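Local structure of DPS Protein (Brevibacillus brevis, 1N1Q) at residues Lys26-Asn29 with Phe30-Val34; His43-Phe46 with Glu47-Tyr50. The protein probably protects DNA in stationary phase by binding it and by oxidising Fe(2+) with hydrogen peroxide, storing the ferric mineral inside a hollow dodecamer. All blocks are in the same frame, centred on the assembly; numbering follows the deposited sequence.

Contact 1: Lys26-Asn29 with Phe30-Val34. With FEO (mu-oxo-diiron), chain F.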
loop_
_atom_site.group_PDB
_atom_site.type_symbol
_atom_site.label_atom_id
_atom_site.label_comp_id
_atom_site.label_asym_id
_atom_site.label_seq_id
_atom_site.Cartn_x
_atom_site.Cartn_y
_atom_site.Cartn_z
ATOM N N LYS A 26 -15.400 21.769 -6.081
ATOM C CA LYS A 26 -16.059 22.944 -5.520
ATOM C C LYS A 26 -16.297 22.752 -4.023
ATOM O O LYS A 26 -16.091 23.668 -3.222
ATOM C CB LYS A 26 -17.388 23.196 -6.238
ATOM C CG LYS A 26 -18.010 24.569 -5.957
ATOM C CD LYS A 26 -19.263 24.785 -6.816
ATOM C CE LYS A 26 -19.815 26.201 -6.690
ATOM N NZ LYS A 26 -20.975 26.408 -7.612
ATOM N N LEU A 27 -16.725 21.552 -3.651
ATOM C CA LEU A 27 -16.981 21.232 -2.255
ATOM C C LEU A 27 -15.673 21.216 -1.458
ATOM O O LEU A 27 -15.650 21.551 -0.270
ATOM C CB LEU A 27 -17.707 19.894 -2.160
ATOM C CG LEU A 27 -19.132 19.989 -2.726
ATOM C CD1 LEU A 27 -19.711 18.603 -2.942
ATOM C CD2 LEU A 27 -20.010 20.802 -1.762
ATOM N N HIS A 28 -14.586 20.829 -2.117
ATOM C CA HIS A 28 -13.265 20.831 -1.486
ATOM C C HIS A 28 -12.906 22.291 -1.253
ATOM O O HIS A 28 -12.355 22.653 -0.217
ATOM C CB HIS A 28 -12.217 20.188 -2.409
ATOM C CG HIS A 28 -12.002 18.728 -2.155
ATOM N ND1 HIS A 28 -11.178 18.258 -1.154
ATOM C CD2 HIS A 28 -12.508 17.631 -2.769
ATOM C CE1 HIS A 28 -11.182 16.937 -1.165
ATOM N NE2 HIS A 28 -11.980 16.531 -2.135
ATOM N N ASN A 29 -13.239 23.129 -2.228
ATOM C CA ASN A 29 -12.960 24.562 -2.142
ATOM C C ASN A 29 -13.595 25.136 -0.884
ATOM O O ASN A 29 -12.944 25.826 -0.107
ATOM C CB ASN A 29 -13.509 25.287 -3.376
ATOM C CG ASN A 29 -13.118 26.754 -3.418
ATOM O OD1 ASN A 29 -13.408 27.512 -2.493
ATOM N ND2 ASN A 29 -12.458 27.162 -4.500
ATOM N N PHE A 30 -14.870 24.834 -0.681
ATOM C CA PHE A 30 -15.597 25.313 0.485
ATOM C C PHE A 30 -15.064 24.668 1.771
ATOM O O PHE A 30 -14.966 25.319 2.823
ATOM C CB PHE A 30 -17.092 25.028 0.307
ATOM C CG PHE A 30 -17.726 25.798 -0.830
ATOM C CD1 PHE A 30 -19.028 25.524 -1.242
ATOM C CD2 PHE A 30 -17.021 26.808 -1.482
ATOM C CE1 PHE A 30 -19.620 26.243 -2.285
ATOM C CE2 PHE A 30 -17.601 27.532 -2.523
ATOM C CZ PHE A 30 -18.905 27.250 -2.926
ATOM N N HIS A 31 -14.710 23.390 1.674
ATOM C CA HIS A 31 -14.163 22.632 2.800
ATOM C C HIS A 31 -12.901 23.333 3.300
ATOM O O HIS A 31 -12.683 23.485 4.503
ATOM C CB HIS A 31 -13.826 21.223 2.309
ATOM C CG HIS A 31 -13.099 20.367 3.304
ATOM N ND1 HIS A 31 -13.718 19.789 4.393
ATOM C CD2 HIS A 31 -11.816 19.935 3.330
ATOM C CE1 HIS A 31 -12.850 19.036 5.043
ATOM N NE2 HIS A 31 -11.687 19.107 4.419
ATOM N N TRP A 32 -12.088 23.781 2.348
ATOM C CA TRP A 32 -10.827 24.449 2.645
ATOM C C TRP A 32 -10.918 25.917 3.056
ATOM O O TRP A 32 -10.301 26.339 4.023
ATOM C CB TRP A 32 -9.889 24.377 1.433
ATOM C CG TRP A 32 -9.516 22.989 1.009
ATOM C CD1 TRP A 32 -9.296 21.917 1.827
ATOM C CD2 TRP A 32 -9.270 22.533 -0.329
ATOM N NE1 TRP A 32 -8.932 20.822 1.086
ATOM C CE2 TRP A 32 -8.907 21.169 -0.242
ATOM C CE3 TRP A 32 -9.323 23.142 -1.591
ATOM C CZ2 TRP A 32 -8.593 20.400 -1.372
ATOM C CZ3 TRP A 32 -9.014 22.378 -2.719
ATOM C CH2 TRP A 32 -8.654 21.018 -2.599
ATOM N N ASN A 33 -11.698 26.692 2.316
ATOM C CA ASN A 33 -11.797 28.125 2.555
ATOM C C ASN A 33 -12.847 28.664 3.518
ATOM O O ASN A 33 -12.818 29.857 3.848
ATOM C CB ASN A 33 -11.932 28.844 1.210
ATOM C CG ASN A 33 -10.749 28.590 0.299
ATOM O OD1 ASN A 33 -9.602 28.819 0.678
ATOM N ND2 ASN A 33 -11.019 28.114 -0.906
ATOM N N VAL A 34 -13.761 27.819 3.982
ATOM C CA VAL A 34 -14.774 28.301 4.909
ATOM C C VAL A 34 -14.091 28.801 6.184
ATOM O O VAL A 34 -13.019 28.323 6.555
ATOM C CB VAL A 34 -15.778 27.184 5.276
ATOM C CG1 VAL A 34 -15.080 26.083 6.080
ATOM C CG2 VAL A 34 -16.946 27.766 6.072
HETATM FE FE1 FEO F . -9.767 18.094 4.639
HETATM FE FE2 FEO F . -9.249 17.330 7.826
HETATM O O FEO F . -10.272 16.899 6.110
HETATM O O HOH W 1 -8.715 19.345 8.394
#
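Trp-32 lays the face of its six-membered ring over CB of His-28, one helical turn earlier. The CB of His-28 makes a CH-pi contact there, 3.7 Å from the ring centroid of Trp-32 and nearly on the ring normal; the two rings themselves meet obliquely, with planes 47° apart. With CG of Trp-32 anti to its carbonyl carbon (chi1 -61°), the indole folds back along the helix, and His-28 O also lies above its face while accepting the backbone hydrogen bond from Trp-32 N at 2.8 Å. Trp-32 NE1 is hydrogen-bonded to Asp-58 of the second subunit, so an alanine here would probably uncover His-28 CB and leave that aspartate without its indole donor.

One residue earlier, His-31 NE2 binds the iron FE1 at 2.2 Å, and Asp-58 and Glu-62 of the second subunit bind the same iron; ND1 of the same ring is hydrogen-bonded to His-43 O. On another side of the helix, Asn-33 ND2 gives a hydrogen bond to Asn-29 OD1 at 2.9 Å, approaching from above the carbonyl plane, 65° out of it. Phe-30 runs alongside the extended Lys-26, CZ against CE at 4.0 Å, while Lys-26 NZ reaches a salt bridge with Asp-103. This last part of helix 4-33 lies among helix 93-120, touched by Lys-26 and Phe-30, helix 39-66, met by Leu-27 and His-31, and the second subunit.

Contact 2: His43-Phe46 with Glu47-Tyr50; sequences HEKF and EELY. With FEO (mu-oxo-diiron), chain F.
Lys-45 and Glu-48 make the salt bridge of this turn, an i to i+3 pair whose side chains run alongside each other, pointing the same way. Lys-45 NZ stands 2.8 Å from Glu-48 OE1, on the syn side of the carboxylate and 30° out of its plane. The lysine chain reaches it by bending at its second and third torsions (80° and -132°), whereas Glu-48 stays extended beyond CG.

Backbone bonds carry the helix through the segment: Leu-49 N to Lys-45 O at 3.0 Å and Tyr-50 N to Phe-46 O at 2.9 Å are regular, but Glu-47 N makes two weak bonds, to His-43 O and to Glu-44 O.

Apolar packing is lighter. Leu-49 CD1 comes up to the edge of the Phe-46 ring, near its plane, 4.4 Å from CD2; Phe-46 itself presses on Met-96 and Val-100 of helix 93-120.

Facing the iron are His-43 and Tyr-50. His-43 NE2 is hydrogen-bonded to water 1 at 2.9 Å, and that water lies 2.2 Å from the iron FE2. Tyr-50 OH stops 3.9 Å short of the iron FE1, too far to be a ligand. This is consistent with a second-shell role for His-43, which probably helps to position the iron-bound water, while the lysine-glutamate pair lies on a different flank of the same helix, away from the iron.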
loop_
_atom_site.group_PDB
_atom_site.type_symbol
_atom_site.label_atom_id
_atom_site.label_comp_id
_atom_site.label_asym_id
_atom_site.label_seq_id
_atom_site.Cartn_x
_atom_site.Cartn_y
_atom_site.Cartn_z
ATOM N N HIS A 43 -16.818 22.763 7.755
ATOM C CA HIS A 43 -15.629 22.066 7.267
ATOM C C HIS A 43 -15.992 20.582 7.171
ATOM O O HIS A 43 -15.653 19.900 6.205
ATOM C CB HIS A 43 -14.476 22.265 8.254
ATOM C CG HIS A 43 -13.210 21.567 7.871
ATOM N ND1 HIS A 43 -12.460 21.929 6.772
ATOM C CD2 HIS A 43 -12.537 20.555 8.468
ATOM C CE1 HIS A 43 -11.379 21.173 6.709
ATOM N NE2 HIS A 43 -11.402 20.330 7.727
ATOM N N GLU A 44 -16.705 20.099 8.182
ATOM C CA GLU A 44 -17.128 18.705 8.240
ATOM C C GLU A 44 -18.234 18.409 7.227
ATOM O O GLU A 44 -18.193 17.391 6.531
ATOM C CB GLU A 44 -17.612 18.361 9.655
ATOM C CG GLU A 44 -18.168 16.954 9.799
ATOM C CD GLU A 44 -18.599 16.630 11.219
ATOM O OE1 GLU A 44 -19.511 17.309 11.730
ATOM O OE2 GLU A 44 -18.016 15.701 11.816
ATOM N N LYS A 45 -19.222 19.297 7.141
ATOM C CA LYS A 45 -20.336 19.108 6.213
ATOM C C LYS A 45 -19.845 18.987 4.774
ATOM O O LYS A 45 -20.251 18.093 4.027
ATOM C CB LYS A 45 -21.309 20.287 6.287
ATOM C CG LYS A 45 -22.630 20.011 5.584
ATOM C CD LYS A 45 -23.515 19.168 6.492
ATOM C CE LYS A 45 -24.111 17.982 5.777
ATOM N NZ LYS A 45 -24.904 17.166 6.735
ATOM N N PHE A 46 -18.972 19.905 4.382
ATOM C CA PHE A 46 -18.440 19.897 3.030
ATOM C C PHE A 46 -17.643 18.629 2.713
ATOM O O PHE A 46 -17.630 18.179 1.566
ATOM C CB PHE A 46 -17.616 21.166 2.803
ATOM C CG PHE A 46 -18.450 22.434 2.805
ATOM C CD1 PHE A 46 -17.986 23.595 3.415
ATOM C CD2 PHE A 46 -19.704 22.458 2.206
ATOM C CE1 PHE A 46 -18.757 24.757 3.427
ATOM C CE2 PHE A 46 -20.483 23.615 2.212
ATOM C CZ PHE A 46 -20.012 24.768 2.824
ATOM N N GLU A 47 -16.990 18.043 3.714
ATOM C CA GLU A 47 -16.255 16.799 3.473
ATOM C C GLU A 47 -17.284 15.695 3.202
ATOM O O GLU A 47 -17.119 14.884 2.295
ATOM C CB GLU A 47 -15.390 16.395 4.672
ATOM C CG GLU A 47 -14.939 14.927 4.579
ATOM C CD GLU A 47 -14.009 14.496 5.697
ATOM O OE1 GLU A 47 -14.105 15.046 6.811
ATOM O OE2 GLU A 47 -13.186 13.589 5.461
ATOM N N GLU A 48 -18.339 15.674 4.009
ATOM C CA GLU A 48 -19.409 14.699 3.857
ATOM C C GLU A 48 -19.945 14.774 2.424
ATOM O O GLU A 48 -20.156 13.752 1.764
ATOM C CB GLU A 48 -20.546 15.014 4.837
ATOM C CG GLU A 48 -21.772 14.109 4.707
ATOM C CD GLU A 48 -22.979 14.634 5.485
ATOM O OE1 GLU A 48 -22.788 15.388 6.468
ATOM O OE2 GLU A 48 -24.120 14.282 5.128
ATOM N N LEU A 49 -20.149 16.000 1.949
ATOM C CA LEU A 49 -20.677 16.218 0.607
ATOM C C LEU A 49 -19.705 15.871 -0.525
ATOM O O LEU A 49 -20.121 15.298 -1.529
ATOM C CB LEU A 49 -21.182 17.665 0.466
ATOM C CG LEU A 49 -22.366 18.021 1.386
ATOM C CD1 LEU A 49 -22.748 19.483 1.213
ATOM C CD2 LEU A 49 -23.555 17.116 1.072
ATOM N N TYR A 50 -18.421 16.199 -0.398
ATOM C CA TYR A 50 -17.535 15.828 -1.496
ATOM C C TYR A 50 -17.296 14.322 -1.490
ATOM O O TYR A 50 -17.022 13.724 -2.531
ATOM C CB TYR A 50 -16.215 16.639 -1.504
ATOM C CG TYR A 50 -15.191 16.418 -0.399
ATOM C CD1 TYR A 50 -14.579 15.177 -0.202
ATOM C CD2 TYR A 50 -14.746 17.495 0.371
ATOM C CE1 TYR A 50 -13.546 15.023 0.734
ATOM C CE2 TYR A 50 -13.720 17.352 1.300
ATOM C CZ TYR A 50 -13.124 16.121 1.474
ATOM O OH TYR A 50 -12.098 16.003 2.383
HETATM FE FE1 FEO F . -9.767 18.094 4.639
HETATM FE FE2 FEO F . -9.249 17.330 7.826
HETATM O O FEO F . -10.272 16.899 6.110
HETATM O O HOH W 1 -8.715 19.345 8.394
#

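Contacts 1 and 2 sit on consecutive helices, 4-33 and 39-66, with centres about 8 Å apart, and they share the di-iron group and the second subunit. Contact 1 is buried, its touching residues nearly all inside, and it supplies a direct iron ligand, while contact 2 supplies none; contact 2 is only partly buried, with charged residues along its outer flank, and reaches one iron, FE2, through a bound water. Stacked rings join them: His-31 on His-43 and His-28 on Tyr-50, while Leu-27 packs against Leu-49. Aromatic and amide contacts mark the first, a salt bridge and a water-mediated histidine the second. Together they furnish part of a ferroxidase centre at a two-fold interface.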